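Local atomic coordinates of malonyl coenzyme A-acyl carrier protein transacylase (Helicobacter pylori, PDB entry 2H1Y), a protein that probably transfers the malonyl group from malonyl-CoA to holo acyl carrier protein, releasing coenzyme A and supplying malonyl-ACP. Residues K249-A252 with V253-S257; Q222-L225 with E226-L229; G130-M133 with Q134-C137; P74-Y77 with L78-I82. All blocks are in the same frame, centred on the assembly; numbering follows the deposited sequence.

Contact 1: K249-A252 with V253-S257; sequences KAKA and VELLS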
loop_
_atom_site.group_PDB
_atom_site.type_symbol
_atom_site.label_atom_id
_atom_site.label_comp_id
_atom_site.label_asym_id
_atom_site.label_seq_id
_atom_site.Cartn_x
_atom_site.Cartn_y
_atom_site.Cartn_z
ATOM N N LYS A 249 -11.269 -16.090 -0.773
ATOM C CA LYS A 249 -11.837 -15.295 0.313
ATOM C C LYS A 249 -11.292 -15.682 1.672
ATOM O O LYS A 249 -10.908 -14.813 2.466
ATOM C CB LYS A 249 -13.358 -15.401 0.322
ATOM C CG LYS A 249 -14.003 -14.688 1.486
ATOM C CD LYS A 249 -15.436 -14.311 1.200
ATOM C CE LYS A 249 -16.068 -13.776 2.487
ATOM N NZ LYS A 249 -17.484 -13.339 2.308
ATOM N N ALA A 250 -11.248 -16.982 1.940
ATOM C CA ALA A 250 -10.819 -17.473 3.242
ATOM C C ALA A 250 -9.409 -16.984 3.545
ATOM O O ALA A 250 -9.127 -16.464 4.625
ATOM C CB ALA A 250 -10.890 -18.993 3.276
ATOM N N LYS A 251 -8.534 -17.141 2.571
ATOM C CA LYS A 251 -7.155 -16.726 2.689
ATOM C C LYS A 251 -7.007 -15.198 2.789
ATOM O O LYS A 251 -6.348 -14.691 3.701
ATOM C CB LYS A 251 -6.351 -17.315 1.531
ATOM C CG LYS A 251 -5.851 -18.733 1.805
ATOM C CD LYS A 251 -4.670 -18.666 2.765
ATOM C CE LYS A 251 -4.214 -20.022 3.237
ATOM N NZ LYS A 251 -3.251 -19.796 4.350
ATOM N N ALA A 252 -7.643 -14.467 1.880
ATOM C CA ALA A 252 -7.690 -13.011 2.004
ATOM C C ALA A 252 -8.119 -12.550 3.407
ATOM O O ALA A 252 -7.423 -11.726 4.014
ATOM C CB ALA A 252 -8.584 -12.397 0.930
ATOM N N VAL A 253 -9.240 -13.085 3.921
ATOM C CA VAL A 253 -9.743 -12.750 5.274
ATOM C C VAL A 253 -8.627 -12.937 6.270
ATOM O O VAL A 253 -8.321 -12.027 7.031
ATOM C CB VAL A 253 -10.979 -13.613 5.746
ATOM C CG1 VAL A 253 -11.330 -13.324 7.226
ATOM C CG2 VAL A 253 -12.211 -13.382 4.861
ATOM N N GLU A 254 -8.010 -14.116 6.226
ATOM C CA GLU A 254 -6.922 -14.461 7.109
ATOM C C GLU A 254 -5.692 -13.563 6.902
ATOM O O GLU A 254 -5.113 -13.047 7.864
ATOM C CB GLU A 254 -6.557 -15.936 6.908
ATOM C CG GLU A 254 -5.372 -16.395 7.753
ATOM C CD GLU A 254 -4.853 -17.774 7.381
ATOM O OE1 GLU A 254 -5.604 -18.595 6.804
ATOM O OE2 GLU A 254 -3.671 -18.043 7.682
ATOM N N LEU A 255 -5.291 -13.380 5.652
ATOM C CA LEU A 255 -4.037 -12.689 5.369
ATOM C C LEU A 255 -4.072 -11.144 5.477
ATOM O O LEU A 255 -3.100 -10.538 5.961
ATOM C CB LEU A 255 -3.417 -13.192 4.063
ATOM C CG LEU A 255 -2.925 -14.640 4.249
ATOM C CD1 LEU A 255 -2.677 -15.339 2.954
ATOM C CD2 LEU A 255 -1.681 -14.722 5.166
ATOM N N LEU A 256 -5.184 -10.524 5.075
ATOM C CA LEU A 256 -5.373 -9.088 5.288
ATOM C C LEU A 256 -5.567 -8.761 6.767
ATOM O O LEU A 256 -5.390 -7.606 7.154
ATOM C CB LEU A 256 -6.541 -8.535 4.464
ATOM C CG LEU A 256 -6.370 -8.418 2.942
ATOM C CD1 LEU A 256 -7.622 -7.903 2.261
ATOM C CD2 LEU A 256 -5.161 -7.536 2.545
ATOM N N SER A 257 -5.920 -9.763 7.586
ATOM C CA SER A 257 -6.056 -9.582 9.047
ATOM C C SER A 257 -4.676 -9.537 9.645
ATOM O O SER A 257 -4.294 -8.593 10.325
ATOM C CB SER A 257 -6.746 -10.778 9.722
ATOM O OG SER A 257 -8.118 -10.911 9.410
#
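Lys251 and Glu254 run alongside each other on the outer flank of helix 249-259, their ends on the same flank, so that the ammonium group ends beside the carboxylate. Lys251 NZ is 3.6 Å from Glu254 OE1 and 3.8 Å from Glu254 OE2, a long salt bridge at i to i+3 spacing in which neither oxygen is strongly preferred. It depends on a fold in the lysine chain (chi2 -76°), which turns the outer half along the helix while Glu254 stays extended. The same fold brings Lys251 CD to 3.9 Å from Leu255 CD1, so one methylene of the lysine touches a leucine methyl.

Around the helix, Lys249 passes Val253 at a slant, its CG 4.0 Å from Val253 CG2. The amine of Lys249 reaches elsewhere, to the carbonyls of Glu226 and Leu229. Regular i+4 to i backbone bonds underlie these pairs, among them Val253 N to Lys249 O at 2.8 Å. A turn later Ser257 OG bonds Val253 O at 2.6 Å and also meets Gln222.

Here a charged pair rides outside while Ala252, Val253, Leu255 and Leu256 are buried: the pattern of an amphipathic helix, packed on helix 218-228, strand 245-246 and helix 105-116 of the acyl transferase domain.

Contact 2: Q222-L225 with E226-L229; sequences QELL and EKSL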
loop_
_atom_site.group_PDB
_atom_site.type_symbol
_atom_site.label_atom_id
_atom_site.label_comp_id
_atom_site.label_asym_id
_atom_site.label_seq_id
_atom_site.Cartn_x
_atom_site.Cartn_y
_atom_site.Cartn_z
ATOM N N GLN A 222 -11.511 -8.361 10.709
ATOM C CA GLN A 222 -11.866 -9.683 10.194
ATOM C C GLN A 222 -13.357 -9.752 9.853
ATOM O O GLN A 222 -13.746 -10.140 8.743
ATOM C CB GLN A 222 -11.518 -10.727 11.239
ATOM C CG GLN A 222 -11.072 -12.053 10.687
ATOM C CD GLN A 222 -10.233 -12.827 11.696
ATOM O OE1 GLN A 222 -9.149 -12.380 12.102
ATOM N NE2 GLN A 222 -10.738 -13.996 12.113
ATOM N N GLU A 223 -14.182 -9.332 10.807
ATOM C CA GLU A 223 -15.628 -9.221 10.614
ATOM C C GLU A 223 -15.988 -8.442 9.345
ATOM O O GLU A 223 -16.811 -8.895 8.542
ATOM C CB GLU A 223 -16.259 -8.571 11.839
ATOM C CG GLU A 223 -17.774 -8.514 11.825
ATOM C CD GLU A 223 -18.325 -7.818 13.065
ATOM O OE1 GLU A 223 -17.747 -6.781 13.468
ATOM O OE2 GLU A 223 -19.329 -8.313 13.635
ATOM N N LEU A 224 -15.355 -7.288 9.162
ATOM C CA LEU A 224 -15.616 -6.462 7.985
ATOM C C LEU A 224 -15.163 -7.084 6.645
ATOM O O LEU A 224 -15.826 -6.907 5.620
ATOM C CB LEU A 224 -15.044 -5.066 8.181
ATOM C CG LEU A 224 -15.866 -4.120 9.061
ATOM C CD1 LEU A 224 -15.612 -2.695 8.584
ATOM C CD2 LEU A 224 -17.388 -4.407 9.054
ATOM N N LEU A 225 -14.054 -7.826 6.678
ATOM C CA LEU A 225 -13.571 -8.617 5.534
ATOM C C LEU A 225 -14.530 -9.745 5.114
ATOM O O LEU A 225 -14.810 -9.937 3.919
ATOM C CB LEU A 225 -12.183 -9.202 5.843
ATOM C CG LEU A 225 -11.001 -8.219 5.854
ATOM C CD1 LEU A 225 -9.854 -8.724 6.726
ATOM C CD2 LEU A 225 -10.525 -7.978 4.443
ATOM N N GLU A 226 -15.011 -10.495 6.106
ATOM C CA GLU A 226 -15.973 -11.586 5.890
ATOM C C GLU A 226 -17.250 -11.081 5.256
ATOM O O GLU A 226 -17.768 -11.686 4.334
ATOM C CB GLU A 226 -16.300 -12.302 7.207
ATOM C CG GLU A 226 -15.715 -13.691 7.294
ATOM C CD GLU A 226 -16.274 -14.588 6.226
ATOM O OE1 GLU A 226 -17.492 -14.483 5.942
ATOM O OE2 GLU A 226 -15.497 -15.385 5.661
ATOM N N LYS A 227 -17.723 -9.947 5.749
ATOM C CA LYS A 227 -18.945 -9.337 5.262
ATOM C C LYS A 227 -18.755 -8.679 3.889
ATOM O O LYS A 227 -19.715 -8.541 3.141
ATOM C CB LYS A 227 -19.426 -8.336 6.312
ATOM C CG LYS A 227 -20.748 -7.660 6.086
ATOM C CD LYS A 227 -20.776 -6.377 6.931
ATOM C CE LYS A 227 -21.989 -5.506 6.622
ATOM N NZ LYS A 227 -21.602 -4.064 6.619
ATOM N N SER A 228 -17.527 -8.296 3.544
ATOM C CA SER A 228 -17.290 -7.485 2.338
ATOM C C SER A 228 -16.694 -8.196 1.126
ATOM O O SER A 228 -16.940 -7.789 -0.015
ATOM C CB SER A 228 -16.423 -6.268 2.680
ATOM O OG SER A 228 -17.166 -5.306 3.411
ATOM N N LEU A 229 -15.896 -9.235 1.372
ATOM C CA LEU A 229 -15.239 -9.971 0.295
ATOM C C LEU A 229 -16.156 -10.931 -0.455
ATOM O O LEU A 229 -16.898 -11.717 0.147
ATOM C CB LEU A 229 -14.030 -10.745 0.823
ATOM C CG LEU A 229 -12.906 -9.973 1.510
ATOM C CD1 LEU A 229 -12.025 -10.940 2.265
ATOM C CD2 LEU A 229 -12.099 -9.172 0.499
#
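Leu225 and Leu229 stand next to each other at the end of helix 218-228, their side chains heading in a common direction and Leu225 CD2 4.0 Å from Leu229 CD1. Leu225 is the residue most enclosed by the contact. Its carbonyl takes part as well: Leu225 O accepts Leu229 N at 2.9 Å. Ser228 N bonds the same Leu225 O more weakly, at 3.2 Å. Leu229 then leaves helical geometry, yet with CG beside its own nitrogen (chi1 -59°) the side chain leans back, Leu229 CG standing 3.1 Å from Leu225 O.

Glu226 takes part mainly through its backbone and CB. Its N bonds Gln222 O at 2.9 Å, almost straight (N-H...O 167°), and CB rests near the carbonyls of Gln222 and Glu223, while a bend at the second torsion leads the carboxylate away. Leu224 O receives Ser228 OG in a weak bond of 3.0 Å, a serine hydroxyl turned back on the last turn, and Leu224 CD2 comes within 4.5 Å of Lys227 CD.

The leucines turn to neighbouring helices, Leu224 and Leu225 sharing Leu125 of helix 119-137. Leu225 also packs on Leu256 and Ser257 of helix 249-259, Leu224 on Gln128, and Leu229 on Val253 and the loop residue Leu117.

Contact 3: G130-M133 with Q134-C137; sequences GKMM and QEAC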
loop_
_atom_site.group_PDB
_atom_site.type_symbol
_atom_site.label_atom_id
_atom_site.label_comp_id
_atom_site.label_asym_id
_atom_site.label_seq_id
_atom_site.Cartn_x
_atom_site.Cartn_y
_atom_site.Cartn_z
ATOM N N GLY A 130 -8.282 2.624 8.200
ATOM C CA GLY A 130 -7.603 3.824 8.688
ATOM C C GLY A 130 -8.165 4.309 10.013
ATOM O O GLY A 130 -7.416 4.745 10.899
ATOM N N LYS A 131 -9.487 4.232 10.144
ATOM C CA LYS A 131 -10.170 4.713 11.334
ATOM C C LYS A 131 -9.794 3.836 12.514
ATOM O O LYS A 131 -9.467 4.338 13.606
ATOM C CB LYS A 131 -11.675 4.677 11.106
ATOM C CG LYS A 131 -12.454 5.604 11.978
ATOM C CD LYS A 131 -13.942 5.596 11.613
ATOM C CE LYS A 131 -14.652 6.801 12.239
ATOM N NZ LYS A 131 -14.220 7.009 13.665
ATOM N N MET A 132 -9.802 2.526 12.282
ATOM C CA MET A 132 -9.470 1.570 13.331
ATOM C C MET A 132 -7.995 1.615 13.749
ATOM O O MET A 132 -7.661 1.428 14.918
ATOM C CB MET A 132 -9.898 0.169 12.932
ATOM C CG MET A 132 -11.392 0.019 12.758
ATOM S SD MET A 132 -11.787 -1.618 12.141
ATOM C CE MET A 132 -13.584 -1.560 12.060
ATOM N N MET A 133 -7.121 1.892 12.795
ATOM C CA MET A 133 -5.706 2.110 13.111
ATOM C C MET A 133 -5.527 3.358 13.987
ATOM O O MET A 133 -4.719 3.359 14.926
ATOM C CB MET A 133 -4.850 2.192 11.835
ATOM C CG MET A 133 -4.524 0.833 11.210
ATOM S SD MET A 133 -3.611 0.856 9.636
ATOM C CE MET A 133 -2.251 1.963 10.039
ATOM N N GLN A 134 -6.297 4.406 13.698
ATOM C CA GLN A 134 -6.218 5.637 14.479
ATOM C C GLN A 134 -6.790 5.445 15.869
ATOM O O GLN A 134 -6.198 5.883 16.848
ATOM C CB GLN A 134 -6.921 6.795 13.771
ATOM C CG GLN A 134 -6.335 7.115 12.405
ATOM C CD GLN A 134 -6.812 8.458 11.861
ATOM O OE1 GLN A 134 -6.170 9.498 12.096
ATOM N NE2 GLN A 134 -7.934 8.443 11.115
ATOM N N GLU A 135 -7.938 4.783 15.944
ATOM C CA GLU A 135 -8.587 4.509 17.225
ATOM C C GLU A 135 -7.728 3.614 18.107
ATOM O O GLU A 135 -7.541 3.909 19.292
ATOM C CB GLU A 135 -9.943 3.858 17.012
ATOM C CG GLU A 135 -10.994 4.763 16.342
ATOM C CD GLU A 135 -12.222 3.979 15.869
ATOM O OE1 GLU A 135 -12.282 2.732 16.056
ATOM O OE2 GLU A 135 -13.128 4.619 15.299
ATOM N N ALA A 136 -7.193 2.540 17.527
ATOM C CA ALA A 136 -6.397 1.587 18.285
ATOM C C ALA A 136 -5.143 2.226 18.822
ATOM O O ALA A 136 -4.596 1.751 19.815
ATOM C CB ALA A 136 -6.036 0.387 17.445
ATOM N N CYS A 137 -4.681 3.293 18.168
ATOM C CA CYS A 137 -3.429 3.949 18.572
ATOM C C CYS A 137 -3.606 5.231 19.400
ATOM O O CYS A 137 -2.657 5.706 20.024
ATOM C CB CYS A 137 -2.525 4.214 17.354
ATOM S SG CYS A 137 -1.803 2.737 16.618
#
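Lys131 and Glu135 make an i to i+4 salt bridge on the outward side of helix 119-137, near its C-terminal end, in a contact that otherwise consists of successive helical turns. Lys131 NZ donates to Glu135 OE2 at 3.1 Å and meets that oxygen almost end-on to its C-O bond. The two chains reach each other at a slant. The lysine starts out opposite its own nitrogen (chi1 -157°), stays extended as far as CE and bends only at the last torsion (chi4 -44°), which turns the ammonium group onto the carboxylate. Its methylenes add to the contact, for Lys131 CG is 3.5 Å from Glu135 OE2. With CG beside its own nitrogen (chi1 -67°) and the rest extended, the glutamate passes over the preceding carbonyl, Glu135 CG 3.2 Å from Lys131 O, which also receives Glu135 N at 2.8 Å.

On another flank Gln134 covers the Gly130 carbonyl: Gln134 N bonds Gly130 O at 3.0 Å, and its CG lies equally near. Ala136 N continues the pattern to Met132 O at 2.9 Å. Cys137 N makes a weak bond to Met133 O at 3.2 Å and a second weak one to the carbonyl of Gln134.

Met132 and Met133 face inward. Met133 reaches Ser209, Leu214 and Met217 in loops and Gln73 of helix 69-90, Met132 also touches Met217, and Gln134 rests on Ser69 and Ala70 where helix 69-90 begins. From here the chain passes into strand 142-148 of the four-stranded antiparallel sheet.

Contact 4: P74-Y77 with L78-I82; sequences PAIY and LVSYI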
loop_
_atom_site.group_PDB
_atom_site.type_symbol
_atom_site.label_atom_id
_atom_site.label_comp_id
_atom_site.label_asym_id
_atom_site.label_seq_id
_atom_site.Cartn_x
_atom_site.Cartn_y
_atom_site.Cartn_z
ATOM N N PRO A 74 -8.346 5.336 1.773
ATOM C CA PRO A 74 -9.245 5.303 0.615
ATOM C C PRO A 74 -8.888 6.233 -0.545
ATOM O O PRO A 74 -9.326 5.984 -1.671
ATOM C CB PRO A 74 -10.602 5.685 1.206
ATOM C CG PRO A 74 -10.286 6.496 2.381
ATOM C CD PRO A 74 -9.005 5.942 2.944
ATOM N N ALA A 75 -8.096 7.272 -0.310
ATOM C CA ALA A 75 -7.680 8.141 -1.417
ATOM C C ALA A 75 -6.687 7.399 -2.308
ATOM O O ALA A 75 -6.799 7.412 -3.548
ATOM C CB ALA A 75 -7.058 9.411 -0.889
ATOM N N ILE A 76 -5.712 6.745 -1.668
ATOM C CA ILE A 76 -4.734 5.943 -2.396
ATOM C C ILE A 76 -5.499 4.849 -3.145
ATOM O O ILE A 76 -5.320 4.674 -4.355
ATOM C CB ILE A 76 -3.641 5.386 -1.460
ATOM C CG1 ILE A 76 -2.877 6.538 -0.812
ATOM C CG2 ILE A 76 -2.687 4.477 -2.217
ATOM C CD1 ILE A 76 -1.962 6.140 0.313
ATOM N N TYR A 77 -6.401 4.144 -2.455
ATOM C CA TYR A 77 -7.193 3.138 -3.180
ATOM C C TYR A 77 -7.858 3.746 -4.416
ATOM O O TYR A 77 -7.870 3.136 -5.492
ATOM C CB TYR A 77 -8.237 2.449 -2.295
ATOM C CG TYR A 77 -9.241 1.597 -3.088
ATOM C CD1 TYR A 77 -8.862 0.381 -3.686
ATOM C CD2 TYR A 77 -10.562 2.026 -3.254
ATOM C CE1 TYR A 77 -9.777 -0.378 -4.416
ATOM C CE2 TYR A 77 -11.480 1.279 -3.971
ATOM C CZ TYR A 77 -11.092 0.086 -4.553
ATOM O OH TYR A 77 -12.044 -0.640 -5.246
ATOM N N LEU A 78 -8.397 4.951 -4.257
ATOM C CA LEU A 78 -9.156 5.589 -5.325
ATOM C C LEU A 78 -8.342 5.747 -6.601
ATOM O O LEU A 78 -8.753 5.313 -7.677
ATOM C CB LEU A 78 -9.628 6.947 -4.858
ATOM C CG LEU A 78 -10.989 7.467 -5.275
ATOM C CD1 LEU A 78 -10.969 8.960 -4.993
ATOM C CD2 LEU A 78 -11.348 7.140 -6.754
ATOM N N VAL A 79 -7.180 6.369 -6.487
ATOM C CA VAL A 79 -6.334 6.561 -7.653
ATOM C C VAL A 79 -5.842 5.200 -8.220
ATOM O O VAL A 79 -5.887 4.975 -9.445
ATOM C CB VAL A 79 -5.208 7.561 -7.349
ATOM C CG1 VAL A 79 -4.286 7.759 -8.560
ATOM C CG2 VAL A 79 -5.812 8.908 -6.847
ATOM N N SER A 80 -5.417 4.281 -7.355
ATOM C CA SER A 80 -5.077 2.927 -7.825
ATOM C C SER A 80 -6.205 2.305 -8.660
ATOM O O SER A 80 -5.956 1.778 -9.749
ATOM C CB SER A 80 -4.730 2.013 -6.663
ATOM O OG SER A 80 -3.495 2.382 -6.092
ATOM N N TYR A 81 -7.439 2.405 -8.152
ATOM C CA TYR A 81 -8.626 1.848 -8.821
ATOM C C TYR A 81 -8.774 2.454 -10.195
ATOM O O TYR A 81 -8.936 1.731 -11.167
ATOM C CB TYR A 81 -9.905 2.084 -8.001
ATOM C CG TYR A 81 -11.106 1.350 -8.543
ATOM C CD1 TYR A 81 -11.958 1.959 -9.472
ATOM C CD2 TYR A 81 -11.396 0.030 -8.139
ATOM C CE1 TYR A 81 -13.044 1.301 -9.986
ATOM C CE2 TYR A 81 -12.500 -0.656 -8.650
ATOM C CZ TYR A 81 -13.322 -0.008 -9.577
ATOM O OH TYR A 81 -14.430 -0.640 -10.113
ATOM N N ILE A 82 -8.703 3.786 -10.260
ATOM C CA ILE A 82 -8.872 4.520 -11.518
ATOM C C ILE A 82 -7.766 4.177 -12.517
ATOM O O ILE A 82 -8.047 3.841 -13.674
ATOM C CB ILE A 82 -8.986 6.064 -11.306
ATOM C CG1 ILE A 82 -10.277 6.388 -10.558
ATOM C CG2 ILE A 82 -8.941 6.784 -12.634
ATOM C CD1 ILE A 82 -10.384 7.796 -10.069
#
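Tyr77 (chi1 169°) and Tyr81 (chi1 -171°) both swing their rings to the side opposite the backbone nitrogen, and since they stand one helical turn apart on helix 69-90, the two rings leave the helix in the same direction. They meet aslant, with planes at 53° and ring centres 5.6 Å apart. The contact runs from the far end of one ring to the flank of the next: Tyr77 CZ lies 3.6 Å from Tyr81 CD2. Behind it, Tyr81 CB sits over one face of the Tyr77 ring, 4.2 Å above the plane and displaced toward the rim. The Tyr77 hydroxyl, buried among these groups, is satisfied by a hydrogen bond with Ser112, which helps to fix where the ring can lie.

Pro74 has no N-H for the preceding turn and leaves a kink there. The first bond after it, Leu78 N to Pro74 O at 2.9 Å, is still bent, the donor well above the carbonyl plane, and the following ones are straighter. Tyr81 N to Tyr77 O, at 2.8 Å, ties together the very residues whose rings touch. Ser80 N bonds Ile76 O at 3.0 Å, while its hydroxyl is held by the carbonyl of Leu283, at the end of strand 279-283 in the mixed sheet.

Three helices pack against this stretch. Tyr77 packs on Phe119, Ala122 and Leu123 of helix 119-137, and the Tyr81 ring also meets that of Phe119. Leu78 and Val79 lie on Leu59 of helix 55-60, while Tyr81 and Ile82 touch Leu43 of helix 38-51.

Overall arrangement
All four are local contacts along a helix, contact 2 running over its C-terminal end, and their chemistry differs with their place. Contact 4, its centre about 10 Å from the centre of the chain, is buried and largely aromatic and aliphatic. Contacts 1 and 3, their centres about 16 Å from that point, are partly buried and carry outward lysine-glutamate pairs, long in contact 1, hydrogen-bonded in contact 3. Contact 2, centred about 19 Å out, has none. Contacts 1 and 2 join helices 249-259 and 218-228 through packing and the Lys249 amine; Leu224 CD1 comes 4.2 Å from Met132 CE of contact 3. Contact 4 touches no other contact, although helix 69-90 packs on helix 119-137.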